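Local coordinates for protein 5'-Methylthioadenosine Nucleosidase (Arabidopsis thaliana, PDB 2QTG) that is a nucleosidase of the phosphorylase superfamily, an alpha/beta protein built round a mixed beta sheet and paired into a dimer, at residues G115-F120 / A196-M201; K123-G128 / T224-G229; R156-T161 / V217-A222. All coordinates share one frame; numbering follows the deposited sequence.

Contact 1: residues G115-F120 / A196-M201; sequences GTCGGF and ATLKDM. With MTH (2-(4-amino-pyrrolo[2,3-D]pyrimidin-7-yl)-5-methylsulfanylmethyl-tetrahydro-furan-3,4-diol), chain C.
G118 and K199 face each other as an antiparallel hydrogen-bonded pair, and the side chains around them divide over two faces. The G118 N to K199 O bond, 2.8 Å, lies in the carbonyl plane; the return bond from K199 N reaches G118 O from 43° above its carbonyl plane. Beyond the non-hydrogen-bonded pair G119 and L198, F120 N adds a further backbone bond, to T197 O, whose oxygen also sits at the edge of the F120 ring, near its plane. On the face of L198, C117 SG lies against L198 CD2 at 3.8 Å, while C117 CB presses on K199 O.

K199 leaves the other way. With CG anti to the backbone N (chi1 180°) its chain runs out extended past the pyrimidine side of MTH, then bends at chi4 so that K199 NZ meets MTH N1 at 2.8 Å; S180 O and D182 O also accept from this ammonium. M201 N binds MTH O2' at 2.9 Å, and M201 SD lies 3.5 Å from MTH S5'. D200 OD1 bonds T177 OG1, and OD2 takes K221 NZ and G203 N. The backbone of C117 and G118 lies over one face of the base, G118 N 3.4 Å from MTH C7. Two strand ends of the central sheet thus form one wall of the ligand pocket in this phosphorylase-superfamily fold, with E202 and D225 completing the site.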
# COMPACT_ATOMS: atom_id res chain seq x y z
N GLY A 115 -7.53 -13.16 9.02
CA GLY A 115 -7.16 -13.96 7.85
C GLY A 115 -6.12 -15.03 8.14
O GLY A 115 -5.71 -15.23 9.29
N THR A 116 -5.70 -15.70 7.08
CA THR A 116 -4.67 -16.75 7.17
C THR A 116 -3.23 -16.15 7.13
O THR A 116 -3.02 -15.01 6.69
CB THR A 116 -4.89 -17.83 6.06
OG1 THR A 116 -4.86 -17.20 4.75
CG2 THR A 116 -6.21 -18.51 6.25
N CYS A 117 -2.27 -16.93 7.60
CA CYS A 117 -0.90 -16.51 7.64
C CYS A 117 0.03 -17.71 7.70
O CYS A 117 -0.43 -18.86 7.97
CB CYS A 117 -0.66 -15.62 8.90
SG CYS A 117 -0.81 -16.51 10.46
N GLY A 118 1.31 -17.43 7.50
CA GLY A 118 2.42 -18.33 7.82
C GLY A 118 2.73 -18.25 9.32
O GLY A 118 2.47 -17.22 9.99
N GLY A 119 3.26 -19.34 9.86
CA GLY A 119 3.72 -19.38 11.24
C GLY A 119 5.04 -20.13 11.34
O GLY A 119 5.37 -20.95 10.46
N PHE A 120 5.80 -19.83 12.38
CA PHE A 120 7.06 -20.54 12.66
C PHE A 120 6.82 -21.55 13.76
O PHE A 120 6.45 -21.19 14.91
CB PHE A 120 8.18 -19.54 13.02
CG PHE A 120 8.62 -18.74 11.83
CD1 PHE A 120 9.60 -19.24 10.96
CD2 PHE A 120 7.99 -17.53 11.53
CE1 PHE A 120 9.99 -18.51 9.83
CE2 PHE A 120 8.34 -16.80 10.37
CZ PHE A 120 9.35 -17.30 9.53
N ALA A 196 9.60 -12.44 14.70
CA ALA A 196 8.18 -12.62 14.33
C ALA A 196 7.76 -14.08 14.51
O ALA A 196 8.55 -14.97 14.24
CB ALA A 196 7.95 -12.19 12.87
N THR A 197 6.53 -14.30 14.96
CA THR A 197 5.92 -15.64 14.99
C THR A 197 5.12 -15.91 13.73
O THR A 197 5.02 -17.08 13.28
CB THR A 197 4.96 -15.80 16.23
OG1 THR A 197 5.75 -15.74 17.40
CG2 THR A 197 4.17 -17.14 16.24
N LEU A 198 4.56 -14.83 13.16
CA LEU A 198 3.61 -14.95 12.08
C LEU A 198 4.02 -14.09 10.86
O LEU A 198 4.72 -13.09 11.01
CB LEU A 198 2.20 -14.58 12.55
CG LEU A 198 1.70 -15.17 13.86
CD1 LEU A 198 0.57 -14.27 14.37
CD2 LEU A 198 1.18 -16.62 13.66
N LYS A 199 3.53 -14.48 9.70
CA LYS A 199 3.95 -13.91 8.41
C LYS A 199 2.74 -13.75 7.52
O LYS A 199 1.99 -14.71 7.26
CB LYS A 199 5.02 -14.81 7.76
CG LYS A 199 5.52 -14.29 6.38
CD LYS A 199 6.24 -15.38 5.59
CE LYS A 199 6.78 -14.80 4.25
NZ LYS A 199 5.70 -14.66 3.25
N ASP A 200 2.54 -12.54 7.01
CA ASP A 200 1.42 -12.30 6.09
C ASP A 200 1.76 -11.25 5.05
O ASP A 200 2.93 -10.82 4.92
CB ASP A 200 0.15 -11.93 6.87
CG ASP A 200 0.14 -10.46 7.33
OD1 ASP A 200 1.23 -9.86 7.45
OD2 ASP A 200 -0.95 -9.94 7.57
N MET A 201 0.74 -10.80 4.33
CA MET A 201 0.94 -9.81 3.26
C MET A 201 0.11 -8.53 3.42
O MET A 201 0.17 -7.66 2.54
CB MET A 201 0.68 -10.46 1.89
CG MET A 201 1.67 -11.59 1.59
SD MET A 201 1.08 -12.73 0.28
CE MET A 201 1.10 -11.72 -1.19
CS MTH C . -2.79 -15.56 -2.00
S5' MTH C . -1.42 -14.72 -1.20
C5' MTH C . -1.73 -15.36 0.42
C4' MTH C . -2.78 -14.62 1.27
O4' MTH C . -2.93 -15.35 2.51
C2' MTH C . -1.58 -13.39 2.92
O2' MTH C . -1.70 -12.37 3.94
C3' MTH C . -2.42 -13.19 1.66
O3' MTH C . -3.65 -12.48 1.88
C1' MTH C . -2.05 -14.74 3.51
N9 MTH C . -0.93 -15.63 3.74
C8 MTH C . -1.00 -16.90 3.91
C7 MTH C . 0.08 -17.43 4.29
C5 MTH C . 1.11 -16.71 3.99
C6 MTH C . 2.47 -16.89 4.05
N6 MTH C . 3.02 -18.10 4.34
N1 MTH C . 3.19 -15.77 3.75
C2 MTH C . 2.60 -14.56 3.45
N3 MTH C . 1.24 -14.40 3.40
C4 MTH C . 0.48 -15.48 3.70

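Contact 2: residues K123-G128 / T224-G229; sequences KGANIG and TDLVDG. With MTH (2-(4-amino-pyrrolo[2,3-D]pyrimidin-7-yl)-5-methylsulfanylmethyl-tetrahydro-furan-3,4-diol), chain C.
I127 and L226 carry this contact, their side chains crossing obliquely as the loop 123-128 folds over the end of strand 217-226. I127 sets its CG1 branch anti to the carbonyl carbon, and a second bend at chi2 (-89°) brings CD1 over the strand backbone. There I127 CD1 lies 3.3 Å from T224 O. The same methyl, I127 CD1, is 3.4 Å from D225 CA. Against the neighbouring side chain, I127 CD1 meets the methine L226 CG at 4.0 Å. I127 also packs on N240 and V244 of helix 234-259, which places it between the strand and that helix.

In L226 the CD1 branch is the extended one (chi2 -169°), and it is the other branch, CD2, that meets A125. L226 CD2 rests 3.4 Å from A125 O. More loosely, L226 CD2 touches A125 CB at 4.4 Å. A type I turn from L226 to G229 follows, closed by the G229 N to L226 O bond.

The CB of D225 points away from the loop, and D225 OD1 accepts from MTH N6 at 2.9 Å along a nearly straight path, 164° at the hydrogen. D228 binds K121 N and V122 N, just ahead of the loop segment, one with each carboxylate oxygen.

Within these two segments the contact is apolar and no hydrogen bond crosses it; polar ties lie beside it, from D228 to K121 and V122 and between the backbones of G128 and V223, while D225 OD1 serves the amino group of the ligand.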
# COMPACT_ATOMS: atom_id res chain seq x y z
N LYS A 123 8.51 -20.82 16.91
CA LYS A 123 7.92 -19.79 17.77
C LYS A 123 6.62 -20.31 18.41
O LYS A 123 5.88 -19.55 19.06
CB LYS A 123 7.63 -18.49 17.00
CG LYS A 123 8.82 -17.76 16.38
CD LYS A 123 9.81 -17.21 17.43
CE LYS A 123 9.21 -16.13 18.27
NZ LYS A 123 10.17 -15.81 19.40
N GLY A 124 6.33 -21.58 18.18
CA GLY A 124 5.21 -22.26 18.81
C GLY A 124 3.95 -22.31 17.98
O GLY A 124 2.90 -22.67 18.51
N ALA A 125 4.04 -21.98 16.67
CA ALA A 125 2.84 -21.98 15.82
C ALA A 125 2.52 -23.39 15.37
O ALA A 125 3.42 -24.14 14.99
CB ALA A 125 3.02 -21.04 14.57
N ASN A 126 1.24 -23.75 15.40
CA ASN A 126 0.71 -24.98 14.77
C ASN A 126 -0.36 -24.65 13.74
O ASN A 126 -1.05 -23.62 13.88
CB ASN A 126 0.09 -25.89 15.83
CG ASN A 126 1.11 -26.39 16.82
OD1 ASN A 126 2.17 -26.89 16.42
ND2 ASN A 126 0.83 -26.24 18.11
N ILE A 127 -0.49 -25.50 12.72
CA ILE A 127 -1.54 -25.30 11.70
C ILE A 127 -2.89 -25.34 12.43
O ILE A 127 -3.08 -26.18 13.32
CB ILE A 127 -1.49 -26.40 10.62
CG1 ILE A 127 -0.07 -26.49 9.99
CG2 ILE A 127 -2.66 -26.25 9.61
CD1 ILE A 127 0.21 -25.64 8.81
N GLY A 128 -3.79 -24.40 12.09
CA GLY A 128 -5.08 -24.30 12.74
C GLY A 128 -5.15 -23.34 13.92
O GLY A 128 -6.23 -22.93 14.28
N THR A 224 -2.11 -21.18 8.41
CA THR A 224 -2.28 -22.19 7.36
C THR A 224 -1.07 -22.95 6.91
O THR A 224 -1.22 -24.00 6.30
CB THR A 224 -2.86 -21.66 6.03
OG1 THR A 224 -2.86 -20.24 5.95
CG2 THR A 224 -4.22 -22.14 5.79
N ASP A 225 0.10 -22.38 7.08
CA ASP A 225 1.30 -23.11 6.75
C ASP A 225 2.41 -22.73 7.71
O ASP A 225 2.40 -21.64 8.27
CB ASP A 225 1.72 -22.94 5.29
CG ASP A 225 2.41 -21.67 5.04
OD1 ASP A 225 1.74 -20.62 5.14
OD2 ASP A 225 3.62 -21.74 4.73
N LEU A 226 3.31 -23.69 7.89
CA LEU A 226 4.49 -23.57 8.73
C LEU A 226 5.63 -23.20 7.81
O LEU A 226 6.09 -24.01 6.97
CB LEU A 226 4.74 -24.90 9.47
CG LEU A 226 3.75 -25.36 10.56
CD1 LEU A 226 4.36 -26.58 11.36
CD2 LEU A 226 3.26 -24.25 11.55
N VAL A 227 6.05 -21.94 7.92
CA VAL A 227 7.09 -21.39 7.03
C VAL A 227 8.39 -22.18 7.20
O VAL A 227 9.14 -22.37 6.25
CB VAL A 227 7.31 -19.90 7.31
CG1 VAL A 227 8.47 -19.39 6.47
CG2 VAL A 227 6.02 -19.08 7.00
N ASP A 228 8.60 -22.71 8.39
CA ASP A 228 9.77 -23.51 8.70
C ASP A 228 9.47 -25.03 8.87
O ASP A 228 10.18 -25.73 9.59
CB ASP A 228 10.49 -22.93 9.94
CG ASP A 228 9.62 -22.97 11.21
OD1 ASP A 228 8.41 -23.32 11.15
OD2 ASP A 228 10.17 -22.62 12.29
N GLY A 229 8.43 -25.51 8.18
CA GLY A 229 8.11 -26.95 8.13
C GLY A 229 8.00 -27.46 6.69
O GLY A 229 8.17 -26.70 5.75
CS MTH C . -2.79 -15.56 -2.00
S5' MTH C . -1.42 -14.72 -1.20
C5' MTH C . -1.73 -15.36 0.42
C4' MTH C . -2.78 -14.62 1.27
O4' MTH C . -2.93 -15.35 2.51
C2' MTH C . -1.58 -13.39 2.92
O2' MTH C . -1.70 -12.37 3.94
C3' MTH C . -2.42 -13.19 1.66
O3' MTH C . -3.65 -12.48 1.88
C1' MTH C . -2.05 -14.74 3.51
N9 MTH C . -0.93 -15.63 3.74
C8 MTH C . -1.00 -16.90 3.91
C7 MTH C . 0.08 -17.43 4.29
C5 MTH C . 1.11 -16.71 3.99
C6 MTH C . 2.47 -16.89 4.05
N6 MTH C . 3.02 -18.10 4.34
N1 MTH C . 3.19 -15.77 3.75
C2 MTH C . 2.60 -14.56 3.45
N3 MTH C . 1.24 -14.40 3.40
C4 MTH C . 0.48 -15.48 3.70

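Contact 3: residues R156-T161 / V217-A222; sequences RQAFST and VVFLKA
A single backbone hydrogen bond ties F159 to V217: F159 N donates a hydrogen bond to V217 O at 2.7 Å, with an angle of 162° at the hydrogen and the donor nearly in line with the C=O. The acceptor is further hemmed in by carbon, since A158 CA lies 3.5 Å from V217 O and F159 CB 3.4 Å from it. The segment 156-161 has by this point left strand 156-157, so the bond fastens a connecting loop, and not a paired strand, to the start of strand 217-226.

That strand runs through the interior of the mixed sheet of this phosphorylase-superfamily fold, parallel to strand 110-119 and antiparallel to strand 130-138. Strand 156-157 pairs antiparallel with 130-138, and just after it the chain meets V217 and then enters helix 162-168, with T161 at its N-cap position.

Apolar contacts accompany the bond. A158 CB comes at the edge of the F219 ring, in its plane, 3.9 Å from F219 CD1. V218 CG1 meets two partners: T161 CG2 at 3.6 Å, and F159 CB at 4.0 Å. The F159 ring itself swings off, because CG is anti to the backbone N (chi1 -162°), and it packs on P216 and L264.

Charged groups act outside the pairing. R156 NE forms a salt bridge with D211, and K221 NZ, further along the strand, makes a hydrogen bond to N113 OD1 of the neighbouring strand 110-119.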
# COMPACT_ATOMS: atom_id res chain seq x y z
N ARG A 156 4.29 -1.25 14.98
CA ARG A 156 3.09 -0.74 15.66
C ARG A 156 2.45 -1.78 16.56
O ARG A 156 2.56 -2.97 16.29
CB ARG A 156 2.07 -0.25 14.64
CG ARG A 156 2.42 1.11 14.15
CD ARG A 156 1.68 1.51 12.95
NE ARG A 156 2.09 2.87 12.59
CZ ARG A 156 2.98 3.19 11.67
NH1 ARG A 156 3.60 2.24 10.94
NH2 ARG A 156 3.26 4.47 11.44
N GLN A 157 1.82 -1.30 17.64
CA GLN A 157 1.15 -2.17 18.63
C GLN A 157 -0.31 -2.38 18.28
O GLN A 157 -1.00 -1.43 17.88
CB GLN A 157 1.26 -1.54 20.03
CG GLN A 157 2.69 -1.23 20.42
CD GLN A 157 3.50 -2.49 20.65
OE1 GLN A 157 3.05 -3.40 21.37
NE2 GLN A 157 4.71 -2.56 20.06
N ALA A 158 -0.77 -3.62 18.35
CA ALA A 158 -2.21 -3.87 18.27
C ALA A 158 -2.85 -3.25 19.51
O ALA A 158 -2.19 -3.09 20.53
CB ALA A 158 -2.52 -5.35 18.19
N PHE A 159 -4.11 -2.88 19.40
CA PHE A 159 -4.89 -2.42 20.57
C PHE A 159 -4.83 -3.46 21.72
O PHE A 159 -4.95 -4.66 21.49
CB PHE A 159 -6.33 -2.11 20.19
CG PHE A 159 -7.03 -1.26 21.20
CD1 PHE A 159 -6.73 0.11 21.28
CD2 PHE A 159 -7.89 -1.81 22.13
CE1 PHE A 159 -7.36 0.93 22.25
CE2 PHE A 159 -8.53 -1.00 23.12
CZ PHE A 159 -8.24 0.36 23.17
N SER A 160 -4.59 -2.98 22.93
CA SER A 160 -4.49 -3.86 24.10
C SER A 160 -5.87 -4.46 24.40
O SER A 160 -6.81 -3.72 24.63
CB SER A 160 -3.98 -3.07 25.32
OG SER A 160 -3.69 -3.94 26.42
N THR A 161 -5.97 -5.79 24.32
CA THR A 161 -7.20 -6.53 24.61
C THR A 161 -6.97 -7.68 25.65
O THR A 161 -7.16 -8.87 25.33
CB THR A 161 -7.90 -7.05 23.30
OG1 THR A 161 -7.14 -8.13 22.72
CG2 THR A 161 -8.10 -5.94 22.28
N VAL A 217 -7.03 -1.18 16.50
CA VAL A 217 -6.93 -2.28 15.56
C VAL A 217 -6.45 -3.54 16.29
O VAL A 217 -5.55 -3.47 17.14
CB VAL A 217 -6.02 -1.92 14.34
CG1 VAL A 217 -4.54 -1.63 14.81
CG2 VAL A 217 -6.11 -2.98 13.25
N VAL A 218 -7.08 -4.66 15.95
CA VAL A 218 -6.68 -5.99 16.40
C VAL A 218 -6.64 -6.96 15.20
O VAL A 218 -7.18 -6.68 14.11
CB VAL A 218 -7.57 -6.55 17.56
CG1 VAL A 218 -7.72 -5.54 18.72
CG2 VAL A 218 -8.92 -6.85 17.08
N PHE A 219 -5.96 -8.07 15.42
CA PHE A 219 -5.62 -9.02 14.38
C PHE A 219 -5.90 -10.42 14.86
O PHE A 219 -5.40 -10.86 15.91
CB PHE A 219 -4.13 -8.96 14.02
CG PHE A 219 -3.64 -7.61 13.60
CD1 PHE A 219 -3.21 -6.70 14.57
CD2 PHE A 219 -3.57 -7.26 12.25
CE1 PHE A 219 -2.81 -5.46 14.23
CE2 PHE A 219 -3.11 -6.01 11.87
CZ PHE A 219 -2.72 -5.09 12.89
N LEU A 220 -6.70 -11.14 14.08
CA LEU A 220 -6.86 -12.57 14.24
C LEU A 220 -6.20 -13.29 13.04
O LEU A 220 -6.68 -13.18 11.89
CB LEU A 220 -8.35 -12.92 14.27
CG LEU A 220 -9.17 -12.17 15.34
CD1 LEU A 220 -10.63 -12.55 15.11
CD2 LEU A 220 -8.72 -12.54 16.75
N LYS A 221 -5.12 -14.03 13.31
CA LYS A 221 -4.32 -14.64 12.23
C LYS A 221 -4.26 -16.16 12.40
O LYS A 221 -3.70 -16.68 13.40
CB LYS A 221 -2.92 -14.01 12.13
CG LYS A 221 -2.97 -12.50 11.74
CD LYS A 221 -3.35 -12.31 10.27
CE LYS A 221 -3.82 -10.85 10.00
NZ LYS A 221 -3.57 -10.49 8.54
N ALA A 222 -4.83 -16.85 11.43
CA ALA A 222 -4.96 -18.30 11.44
C ALA A 222 -3.85 -18.91 10.61
O ALA A 222 -3.74 -18.66 9.39
CB ALA A 222 -6.36 -18.75 10.89

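How the contacts relate
All three contacts meet on one mixed sheet, in which strands 110-119 and 217-226 are neighbours. Contacts 1 and 2 have centres about 8 Å apart and both touch MTH; C117 O with T224 N and G119 O with V227 N are probable hydrogen bonds between them. Contact 3 uses the earlier part of strand 217-226. Its centre is about 13 Å from that of contact 1 and about 19 Å from that of contact 2. G115 O and A222 N, 2.8 Å apart, probably bond contact 1 to contact 3. Along the chain 224-229 partners 123-128 and 217-222 partners 156-161, so contact 3 lies within the span of contact 2, while contact 1 crosses both. One strand therefore runs from a buried loop attachment to the ligand pocket.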